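Local coordinates for protein aminotransferase (Bacillus subtilis, PDB 6L1O) that catalyses pyridoxal-phosphate-dependent amino-group transfer and belongs to the operon-encoded pathway for the dipeptide antibiotic bacilysin, at residues Leu173-Asn178 and Ala187-Ala192; His202-Phe207 and Val230-Tyr235. All blocks are in the same frame, centred on the assembly; numbering follows the deposited sequence.

Contacts 1 and 2 follow one another along the chain, their centres about 10 Å apart, and both reach the same sheet, in which strands 168-174 and 202-206 are neighbours. Contact 1 sets helix 186-199 against the end of strand 168-174 and the loop that follows; contact 2 pairs strand 202-206, which follows that helix, with strand 231-236. They are joined directly where Leu173 O lies 2.8 Å from Asp206 N and Asn174 ND2 lies 2.9 Å from Asp206 O, both probable hydrogen bonds. Each also reaches the bound pyridoxal-5'-phosphate: Asn178 ND2 donates a hydrogen bond to its O3, while Asp206 of contact 2 faces its ring nitrogen, with OD2 2.5 Å from N1.

Contact 1: Leu173-Asn178 and Ala187-Ala192; sequences LNYPNN and AFYAKA. With PLP (pyridoxal-5'-phosphate), chain E.
With its CG anti to the carbonyl carbon (chi1 -61°), Leu173 sends CD1 toward the helix, where Phe188 meets it from the opposite direction, the ring swung away from its own backbone N (chi1 169°). Leu173 CD1 comes 4.1 Å from Phe188 CE2, and the same methyl also lies 3.9 Å from Ala192 CB, one turn farther along helix 186-199. Tyr175 adds its ring to the same patch: its CE2 lies 4.2 Å from Phe188 CE2, and the two ring planes are inclined at 73° with centroids 5.7 Å apart. Tyr189, the next residue of the helix, comes in beside this cluster and brings its OH to 3.4 Å from Tyr175 CB, while its ring meets His205 edge-to-face. Apart from the Tyr189 hydroxyl, the groups that meet are apolar or aromatic, and all five residues are buried; the phenol of Tyr175 is satisfied elsewhere, by the carbonyl of Tyr153, and its backbone N by His205 NE2.

Beyond Tyr175 the chain turns through a cis peptide bond at Pro176, and Asn174, Asn177 and Asn178 hold one another. Asn177 ND2 donates to Asn174 O at 3.0 Å, in the plane of that carbonyl, and Asn178 N reaches Asn174 OD1 at 3.0 Å from above the amide plane. With its backbone held in this way, Asn178 directs ND2 to O3 of the pyridoxal-5'-phosphate, 2.8 Å away, and Arg367 bonds to the OD1 of the same amide. The packing joins strand 168-174 and the residues after it to helix 186-199 of a beta-alpha-beta unit, and the Asn-Tyr-Pro-Asn-Asn sequence that leads out of the strand forms part of the cofactor site in this class I aminotransferase.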
ATOM      1  N   LEU B 173      -7.108  -7.230 -19.522  1.00 15.75           N
ATOM      2  CA  LEU B 173      -8.262  -6.802 -20.232  1.00 17.90           C
ATOM      3  C   LEU B 173      -9.080  -5.861 -19.306  1.00 17.64           C
ATOM      4  O   LEU B 173      -9.034  -6.003 -18.106  1.00 14.41           O
ATOM      5  CB  LEU B 173      -9.103  -8.023 -20.635  1.00 21.00           C
ATOM      6  CG  LEU B 173      -8.440  -9.059 -21.548  1.00 21.52           C
ATOM      7  CD1 LEU B 173      -9.316 -10.312 -21.592  1.00 25.60           C
ATOM      8  CD2 LEU B 173      -8.216  -8.480 -22.906  1.00 20.28           C
ATOM      9  N   ASN B 174      -9.843  -4.952 -19.885  1.00 15.82           N
ATOM     10  CA  ASN B 174     -10.577  -3.959 -19.141  1.00 14.54           C
ATOM     11  C   ASN B 174     -11.920  -3.630 -19.787  1.00 14.27           C
ATOM     12  O   ASN B 174     -11.965  -2.835 -20.720  1.00 15.63           O
ATOM     13  CB  ASN B 174      -9.698  -2.714 -19.034  1.00 13.89           C
ATOM     14  CG  ASN B 174     -10.385  -1.534 -18.425  1.00 16.05           C
ATOM     15  OD1 ASN B 174     -10.248  -0.433 -18.903  1.00 14.41           O
ATOM     16  ND2 ASN B 174     -11.139  -1.755 -17.367  1.00 16.28           N
ATOM     17  N   TYR B 175     -12.998  -4.220 -19.303  1.00 15.44           N
ATOM     18  CA  TYR B 175     -14.372  -3.931 -19.798  1.00 17.88           C
ATOM     19  C   TYR B 175     -15.371  -3.850 -18.660  1.00 15.90           C
ATOM     20  O   TYR B 175     -15.386  -4.707 -17.789  1.00 16.44           O
ATOM     21  CB  TYR B 175     -14.828  -4.922 -20.902  1.00 17.23           C
ATOM     22  CG  TYR B 175     -13.849  -4.932 -22.082  1.00 18.13           C
ATOM     23  CD1 TYR B 175     -13.957  -4.008 -23.104  1.00 16.30           C
ATOM     24  CD2 TYR B 175     -12.777  -5.797 -22.106  1.00 18.64           C
ATOM     25  CE1 TYR B 175     -13.060  -3.978 -24.107  1.00 17.23           C
ATOM     26  CE2 TYR B 175     -11.852  -5.755 -23.126  1.00 19.17           C
ATOM     27  CZ  TYR B 175     -11.986  -4.843 -24.117  1.00 17.70           C
ATOM     28  OH  TYR B 175     -11.045  -4.783 -25.128  1.00 18.09           O
ATOM     29  N   PRO B 176     -16.225  -2.817 -18.649  1.00 18.58           N
ATOM     30  CA  PRO B 176     -16.329  -1.649 -19.546  1.00 15.28           C
ATOM     31  C   PRO B 176     -15.066  -0.896 -19.608  1.00 13.82           C
ATOM     32  O   PRO B 176     -14.390  -0.771 -18.596  1.00 13.95           O
ATOM     33  CB  PRO B 176     -17.487  -0.825 -18.921  1.00 16.55           C
ATOM     34  CG  PRO B 176     -18.246  -1.812 -18.149  1.00 17.65           C
ATOM     35  CD  PRO B 176     -17.193  -2.709 -17.551  1.00 16.52           C
ATOM     36  N   ASN B 177     -14.691  -0.409 -20.802  1.00 14.98           N
ATOM     37  CA  ASN B 177     -13.301  -0.004 -21.110  1.00 13.56           C
ATOM     38  C   ASN B 177     -12.964   1.484 -20.944  1.00 13.61           C
ATOM     39  O   ASN B 177     -13.705   2.366 -21.341  1.00 15.73           O
ATOM     40  CB  ASN B 177     -13.006  -0.413 -22.544  1.00 14.52           C
ATOM     41  CG  ASN B 177     -11.612  -0.099 -22.988  1.00 12.78           C
ATOM     42  OD1 ASN B 177     -11.370   0.905 -23.640  1.00 14.66           O
ATOM     43  ND2 ASN B 177     -10.683  -0.909 -22.595  1.00 14.90           N
ATOM     44  N   ASN B 178     -11.823   1.723 -20.344  1.00 14.77           N
ATOM     45  CA  ASN B 178     -11.191   3.020 -20.241  1.00 14.15           C
ATOM     46  C   ASN B 178     -10.053   2.970 -21.261  1.00 13.73           C
ATOM     47  O   ASN B 178      -9.140   2.218 -21.098  1.00 13.92           O
ATOM     48  CB  ASN B 178     -10.642   3.220 -18.833  1.00 13.53           C
ATOM     49  CG  ASN B 178      -9.908   4.533 -18.652  1.00 16.29           C
ATOM     50  OD1 ASN B 178      -9.781   5.350 -19.570  1.00 14.92           O
ATOM     51  ND2 ASN B 178      -9.353   4.724 -17.448  1.00 18.00           N
ATOM     52  N   ALA B 187     -19.520 -14.453 -23.825  1.00 31.16           N
ATOM     53  CA  ALA B 187     -18.855 -15.121 -24.951  1.00 33.79           C
ATOM     54  C   ALA B 187     -17.423 -14.605 -25.178  1.00 29.50           C
ATOM     55  O   ALA B 187     -16.502 -15.389 -25.438  1.00 26.44           O
ATOM     56  CB  ALA B 187     -19.671 -14.950 -26.257  1.00 34.98           C
ATOM     57  N   PHE B 188     -17.241 -13.289 -25.171  1.00 25.46           N
ATOM     58  CA  PHE B 188     -15.871 -12.771 -25.309  1.00 23.41           C
ATOM     59  C   PHE B 188     -14.974 -13.294 -24.186  1.00 23.69           C
ATOM     60  O   PHE B 188     -13.857 -13.732 -24.427  1.00 21.80           O
ATOM     61  CB  PHE B 188     -15.829 -11.273 -25.306  1.00 23.52           C
ATOM     62  CG  PHE B 188     -14.450 -10.728 -25.175  1.00 22.55           C
ATOM     63  CD1 PHE B 188     -13.589 -10.747 -26.247  1.00 24.18           C
ATOM     64  CD2 PHE B 188     -13.996 -10.251 -23.962  1.00 22.92           C
ATOM     65  CE1 PHE B 188     -12.307 -10.259 -26.127  1.00 24.56           C
ATOM     66  CE2 PHE B 188     -12.720  -9.794 -23.814  1.00 23.73           C
ATOM     67  CZ  PHE B 188     -11.868  -9.753 -24.886  1.00 24.40           C
ATOM     68  N   TYR B 189     -15.513 -13.280 -22.973  1.00 25.15           N
ATOM     69  CA  TYR B 189     -14.736 -13.693 -21.823  1.00 26.62           C
ATOM     70  C   TYR B 189     -14.413 -15.175 -21.873  1.00 27.64           C
ATOM     71  O   TYR B 189     -13.358 -15.584 -21.411  1.00 25.19           O
ATOM     72  CB  TYR B 189     -15.466 -13.344 -20.507  1.00 25.40           C
ATOM     73  CG  TYR B 189     -15.503 -11.870 -20.179  1.00 24.96           C
ATOM     74  CD1 TYR B 189     -14.374 -11.093 -20.277  1.00 21.23           C
ATOM     75  CD2 TYR B 189     -16.680 -11.250 -19.750  1.00 28.22           C
ATOM     76  CE1 TYR B 189     -14.413  -9.757 -19.992  1.00 23.40           C
ATOM     77  CE2 TYR B 189     -16.718  -9.886 -19.445  1.00 26.17           C
ATOM     78  CZ  TYR B 189     -15.580  -9.157 -19.555  1.00 24.67           C
ATOM     79  OH  TYR B 189     -15.595  -7.796 -19.270  1.00 27.91           O
ATOM     80  N   ALA B 190     -15.340 -15.969 -22.418  1.00 27.39           N
ATOM     81  CA  ALA B 190     -15.116 -17.409 -22.556  1.00 29.63           C
ATOM     82  C   ALA B 190     -13.983 -17.679 -23.528  1.00 26.50           C
ATOM     83  O   ALA B 190     -13.154 -18.542 -23.297  1.00 28.23           O
ATOM     84  CB  ALA B 190     -16.397 -18.110 -23.012  1.00 27.23           C
ATOM     85  N   LYS B 191     -13.970 -16.904 -24.592  1.00 24.38           N
ATOM     86  CA  LYS B 191     -12.971 -16.966 -25.625  1.00 27.66           C
ATOM     87  C   LYS B 191     -11.593 -16.594 -25.095  1.00 28.02           C
ATOM     88  O   LYS B 191     -10.618 -17.291 -25.297  1.00 27.71           O
ATOM     89  CB  LYS B 191     -13.404 -15.998 -26.727  1.00 30.41           C
ATOM     90  CG  LYS B 191     -12.875 -16.244 -28.097  1.00 35.22           C
ATOM     91  CD  LYS B 191     -13.745 -15.507 -29.096  1.00 36.98           C
ATOM     92  CE  LYS B 191     -13.148 -15.434 -30.488  1.00 44.07           C
ATOM     93  NZ  LYS B 191     -14.159 -14.824 -31.420  1.00 44.79           N
ATOM     94  N   ALA B 192     -11.537 -15.461 -24.404  1.00 26.94           N
ATOM     95  CA  ALA B 192     -10.339 -15.002 -23.719  1.00 23.05           C
ATOM     96  C   ALA B 192      -9.782 -16.082 -22.777  1.00 21.90           C
ATOM     97  O   ALA B 192      -8.592 -16.289 -22.751  1.00 22.11           O
ATOM     98  CB  ALA B 192     -10.636 -13.717 -22.943  1.00 21.00           C
TER
HETATM   99  N1  PLP E 401      -8.607   0.521 -13.702  1.00 19.85           N
HETATM  100  C2  PLP E 401      -9.004   1.488 -14.550  1.00 19.71           C
HETATM  101  C2A PLP E 401      -8.958   1.293 -16.037  1.00 19.38           C
HETATM  102  C3  PLP E 401      -9.380   2.789 -14.046  1.00 20.79           C
HETATM  103  O3  PLP E 401      -9.740   3.816 -14.824  1.00 20.76           O
HETATM  104  C4  PLP E 401      -9.416   2.918 -12.633  1.00 26.00           C
HETATM  105  C4A PLP E 401      -9.448   4.353 -12.171  1.00 34.09           C
HETATM  106  C5  PLP E 401      -8.986   1.821 -11.777  1.00 24.32           C
HETATM  107  C6  PLP E 401      -8.625   0.626 -12.380  1.00 22.51           C
HETATM  108  C5A PLP E 401      -9.072   1.877 -10.281  1.00 22.73           C
HETATM  109  O4P PLP E 401      -8.272   2.785  -9.660  1.00 20.62           O
HETATM  110  P   PLP E 401      -8.120   2.746  -8.032  1.00 16.73           P
HETATM  111  O1P PLP E 401      -6.653   2.677  -7.800  1.00 14.39           O
HETATM  112  O2P PLP E 401      -8.928   1.617  -7.430  1.00 16.02           O
HETATM  113  O3P PLP E 401      -8.708   4.056  -7.587  1.00 16.38           O

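Contact 2: His202-Phe207 and Val230-Tyr235. With PLP (pyridoxal-5'-phosphate), chain E.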
ATOM      1  N   HIS B 202      -1.661 -15.968 -17.622  1.00 25.34           N
ATOM      2  CA  HIS B 202      -2.468 -15.497 -16.519  1.00 21.94           C
ATOM      3  C   HIS B 202      -3.277 -14.265 -16.962  1.00 19.64           C
ATOM      4  O   HIS B 202      -2.718 -13.282 -17.462  1.00 22.68           O
ATOM      5  CB  HIS B 202      -1.607 -15.131 -15.330  1.00 23.81           C
ATOM      6  CG  HIS B 202      -0.794 -16.266 -14.789  1.00 23.25           C
ATOM      7  ND1 HIS B 202       0.577 -16.333 -14.932  1.00 30.95           N
ATOM      8  CD2 HIS B 202      -1.154 -17.358 -14.094  1.00 29.05           C
ATOM      9  CE1 HIS B 202       1.022 -17.435 -14.359  1.00 29.30           C
ATOM     10  NE2 HIS B 202      -0.008 -18.049 -13.805  1.00 28.77           N
ATOM     11  N   LEU B 203      -4.567 -14.315 -16.714  1.00 19.75           N
ATOM     12  CA  LEU B 203      -5.497 -13.284 -17.197  1.00 22.21           C
ATOM     13  C   LEU B 203      -6.024 -12.409 -16.040  1.00 18.94           C
ATOM     14  O   LEU B 203      -6.648 -12.920 -15.156  1.00 22.15           O
ATOM     15  CB  LEU B 203      -6.653 -13.964 -17.901  1.00 20.06           C
ATOM     16  CG  LEU B 203      -7.443 -13.173 -18.954  1.00 24.54           C
ATOM     17  CD1 LEU B 203      -8.437 -14.083 -19.674  1.00 23.34           C
ATOM     18  CD2 LEU B 203      -8.161 -11.967 -18.336  1.00 28.49           C
ATOM     19  N   ILE B 204      -5.760 -11.102 -16.079  1.00 18.16           N
ATOM     20  CA  ILE B 204      -6.266 -10.198 -15.081  1.00 18.73           C
ATOM     21  C   ILE B 204      -7.303  -9.322 -15.744  1.00 18.08           C
ATOM     22  O   ILE B 204      -6.977  -8.556 -16.664  1.00 15.40           O
ATOM     23  CB  ILE B 204      -5.166  -9.320 -14.420  1.00 20.10           C
ATOM     24  CG1 ILE B 204      -4.122 -10.188 -13.654  1.00 21.13           C
ATOM     25  CG2 ILE B 204      -5.747  -8.269 -13.460  1.00 18.62           C
ATOM     26  CD1 ILE B 204      -4.722 -11.197 -12.676  1.00 19.87           C
ATOM     27  N   HIS B 205      -8.546  -9.410 -15.260  1.00 17.14           N
ATOM     28  CA  HIS B 205      -9.559  -8.525 -15.821  1.00 16.43           C
ATOM     29  C   HIS B 205      -9.789  -7.351 -14.888  1.00 15.10           C
ATOM     30  O   HIS B 205     -10.063  -7.562 -13.693  1.00 14.84           O
ATOM     31  CB  HIS B 205     -10.857  -9.259 -16.051  1.00 16.85           C
ATOM     32  CG  HIS B 205     -11.928  -8.387 -16.614  1.00 18.96           C
ATOM     33  ND1 HIS B 205     -13.107  -8.146 -15.960  1.00 18.76           N
ATOM     34  CD2 HIS B 205     -11.954  -7.634 -17.727  1.00 19.81           C
ATOM     35  CE1 HIS B 205     -13.831  -7.307 -16.657  1.00 20.91           C
ATOM     36  NE2 HIS B 205     -13.153  -6.982 -17.738  1.00 20.22           N
ATOM     37  N   ASP B 206      -9.700  -6.151 -15.427  1.00 15.71           N
ATOM     38  CA  ASP B 206      -9.823  -4.929 -14.654  1.00 16.78           C
ATOM     39  C   ASP B 206     -11.327  -4.531 -14.740  1.00 15.71           C
ATOM     40  O   ASP B 206     -11.801  -4.076 -15.795  1.00 15.42           O
ATOM     41  CB  ASP B 206      -8.885  -3.854 -15.219  1.00 15.73           C
ATOM     42  CG  ASP B 206      -8.863  -2.569 -14.412  1.00 18.43           C
ATOM     43  OD1 ASP B 206      -9.691  -2.395 -13.486  1.00 20.68           O
ATOM     44  OD2 ASP B 206      -8.008  -1.698 -14.711  1.00 18.96           O
ATOM     45  N   PHE B 207     -12.038  -4.687 -13.637  1.00 12.47           N
ATOM     46  CA  PHE B 207     -13.467  -4.494 -13.602  1.00 14.66           C
ATOM     47  C   PHE B 207     -13.839  -3.193 -12.845  1.00 15.23           C
ATOM     48  O   PHE B 207     -14.876  -3.106 -12.231  1.00 16.30           O
ATOM     49  CB  PHE B 207     -14.134  -5.755 -13.002  1.00 16.86           C
ATOM     50  CG  PHE B 207     -15.547  -6.021 -13.421  1.00 17.29           C
ATOM     51  CD1 PHE B 207     -16.028  -5.661 -14.666  1.00 17.41           C
ATOM     52  CD2 PHE B 207     -16.405  -6.751 -12.576  1.00 18.37           C
ATOM     53  CE1 PHE B 207     -17.292  -5.974 -15.069  1.00 19.15           C
ATOM     54  CE2 PHE B 207     -17.702  -7.084 -12.990  1.00 19.37           C
ATOM     55  CZ  PHE B 207     -18.152  -6.706 -14.242  1.00 20.57           C
ATOM     56  N   VAL B 230      -7.806 -19.678 -15.124  1.00 22.93           N
ATOM     57  CA  VAL B 230      -6.734 -18.939 -15.765  1.00 22.82           C
ATOM     58  C   VAL B 230      -6.447 -17.556 -15.136  1.00 24.54           C
ATOM     59  O   VAL B 230      -5.370 -16.970 -15.355  1.00 20.76           O
ATOM     60  CB  VAL B 230      -6.972 -18.752 -17.263  1.00 24.55           C
ATOM     61  CG1 VAL B 230      -7.227 -20.121 -17.951  1.00 27.75           C
ATOM     62  CG2 VAL B 230      -8.138 -17.791 -17.515  1.00 28.00           C
ATOM     63  N   GLY B 231      -7.367 -17.034 -14.325  1.00 23.63           N
ATOM     64  CA  GLY B 231      -7.190 -15.637 -13.953  1.00 24.02           C
ATOM     65  C   GLY B 231      -7.927 -15.143 -12.735  1.00 19.47           C
ATOM     66  O   GLY B 231      -8.312 -15.890 -11.881  1.00 19.19           O
ATOM     67  N   ALA B 232      -8.049 -13.837 -12.676  1.00 17.71           N
ATOM     68  CA  ALA B 232      -8.654 -13.165 -11.524  1.00 17.68           C
ATOM     69  C   ALA B 232      -9.219 -11.848 -12.014  1.00 16.65           C
ATOM     70  O   ALA B 232      -8.810 -11.362 -13.088  1.00 18.93           O
ATOM     71  CB  ALA B 232      -7.623 -12.911 -10.450  1.00 17.50           C
ATOM     72  N   GLU B 233     -10.137 -11.300 -11.236  1.00 16.32           N
ATOM     73  CA  GLU B 233     -10.776 -10.035 -11.597  1.00 16.25           C
ATOM     74  C   GLU B 233     -10.480  -9.034 -10.473  1.00 15.26           C
ATOM     75  O   GLU B 233     -10.584  -9.374  -9.308  1.00 15.55           O
ATOM     76  CB  GLU B 233     -12.256 -10.245 -11.788  1.00 17.79           C
ATOM     77  CG  GLU B 233     -13.056  -9.004 -12.111  1.00 19.71           C
ATOM     78  CD  GLU B 233     -14.404  -9.382 -12.715  1.00 19.82           C
ATOM     79  OE1 GLU B 233     -14.537  -9.372 -13.978  1.00 22.18           O
ATOM     80  OE2 GLU B 233     -15.287  -9.717 -11.912  1.00 21.30           O
ATOM     81  N   LEU B 234     -10.082  -7.825 -10.870  1.00 14.41           N
ATOM     82  CA  LEU B 234      -9.803  -6.746  -9.988  1.00 14.58           C
ATOM     83  C   LEU B 234     -11.027  -5.828  -9.921  1.00 15.95           C
ATOM     84  O   LEU B 234     -11.440  -5.275 -10.948  1.00 14.17           O
ATOM     85  CB  LEU B 234      -8.573  -5.962 -10.454  1.00 14.20           C
ATOM     86  CG  LEU B 234      -8.085  -4.800  -9.571  1.00 16.68           C
ATOM     87  CD1 LEU B 234      -7.559  -5.272  -8.245  1.00 18.97           C
ATOM     88  CD2 LEU B 234      -7.021  -4.000 -10.256  1.00 18.06           C
ATOM     89  N   TYR B 235     -11.557  -5.661  -8.728  1.00 14.01           N
ATOM     90  CA  TYR B 235     -12.734  -4.853  -8.448  1.00 13.87           C
ATOM     91  C   TYR B 235     -12.328  -3.687  -7.535  1.00 14.84           C
ATOM     92  O   TYR B 235     -11.741  -3.925  -6.482  1.00 13.75           O
ATOM     93  CB  TYR B 235     -13.844  -5.677  -7.777  1.00 14.45           C
ATOM     94  CG  TYR B 235     -15.195  -4.950  -7.781  1.00 15.19           C
ATOM     95  CD1 TYR B 235     -16.108  -5.124  -8.832  1.00 17.06           C
ATOM     96  CD2 TYR B 235     -15.463  -3.944  -6.874  1.00 14.43           C
ATOM     97  CE1 TYR B 235     -17.312  -4.420  -8.881  1.00 17.11           C
ATOM     98  CE2 TYR B 235     -16.646  -3.218  -6.932  1.00 17.26           C
ATOM     99  CZ  TYR B 235     -17.580  -3.469  -7.950  1.00 17.47           C
ATOM    100  OH  TYR B 235     -18.745  -2.708  -7.990  1.00 16.85           O
TER
HETATM  101  N1  PLP E 401      -8.607   0.521 -13.702  1.00 19.85           N
HETATM  102  C2  PLP E 401      -9.004   1.488 -14.550  1.00 19.71           C
HETATM  103  C2A PLP E 401      -8.958   1.293 -16.037  1.00 19.38           C
HETATM  104  C3  PLP E 401      -9.380   2.789 -14.046  1.00 20.79           C
HETATM  105  O3  PLP E 401      -9.740   3.816 -14.824  1.00 20.76           O
HETATM  106  C4  PLP E 401      -9.416   2.918 -12.633  1.00 26.00           C
HETATM  107  C4A PLP E 401      -9.448   4.353 -12.171  1.00 34.09           C
HETATM  108  C5  PLP E 401      -8.986   1.821 -11.777  1.00 24.32           C
HETATM  109  C6  PLP E 401      -8.625   0.626 -12.380  1.00 22.51           C
HETATM  110  C5A PLP E 401      -9.072   1.877 -10.281  1.00 22.73           C
HETATM  111  O4P PLP E 401      -8.272   2.785  -9.660  1.00 20.62           O
HETATM  112  P   PLP E 401      -8.120   2.746  -8.032  1.00 16.73           P
HETATM  113  O1P PLP E 401      -6.653   2.677  -7.800  1.00 14.39           O
HETATM  114  O2P PLP E 401      -8.928   1.617  -7.430  1.00 16.02           O
HETATM  115  O3P PLP E 401      -8.708   4.056  -7.587  1.00 16.38           O
HETATM  116  O   HOH W   1     -10.341  -2.157 -10.979  1.00 21.58           O
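Strands 202-206 and 231-235 run parallel, their axes 4.7 Å apart at closest and inclined by 20°, with the amides of Leu203, Ala232, His205, Leu234 and Phe207 each donating to a carbonyl across the pair. On one face of the sheet, His205 and Glu233 lie side by side and point the same way. His205 ND1 donates to Glu233 OE1 at 2.7 Å; OE1 lies near the imidazole plane and accepts with its anti lone pair, the one away from OE2, although the ring and carboxylate planes are 51° apart. The extended Glu233 chain also passes Phe207: Glu233 OE1 lies over one face of the Phe207 ring, toward its rim, and Phe207 CD2 is 3.2 Å from Glu233 OE2. The buried carboxylate is bonded further to Phe221 N, Tyr83 and Ser220, which would be expected to favour its charged form.

This pairing lies inside the seven-stranded mixed sheet of the large domain in the aspartate aminotransferase fold (fold type I), where strand 231-236 is the last of the parallel run before the antiparallel strand 249-253. The opposite face carries Ile204 and Ala232, where Ile204 CD1 is 4.0 Å from Ala232 CB, and then Asp206 and Leu234 nearer the cofactor. Asp206 sets its CG anti to the backbone N (chi1 -176°) and turns its carboxylate to the pyridine nitrogen, as the matching aspartate does in this family; Tyr131 bonds to OD2, and a water donates to Asp206 OD1 at 2.6 Å and, weakly, to Leu234 O. At the N-terminal end of strand 202-206, His202 NE2 is hydrogen-bonded to Thr4 N of the second subunit.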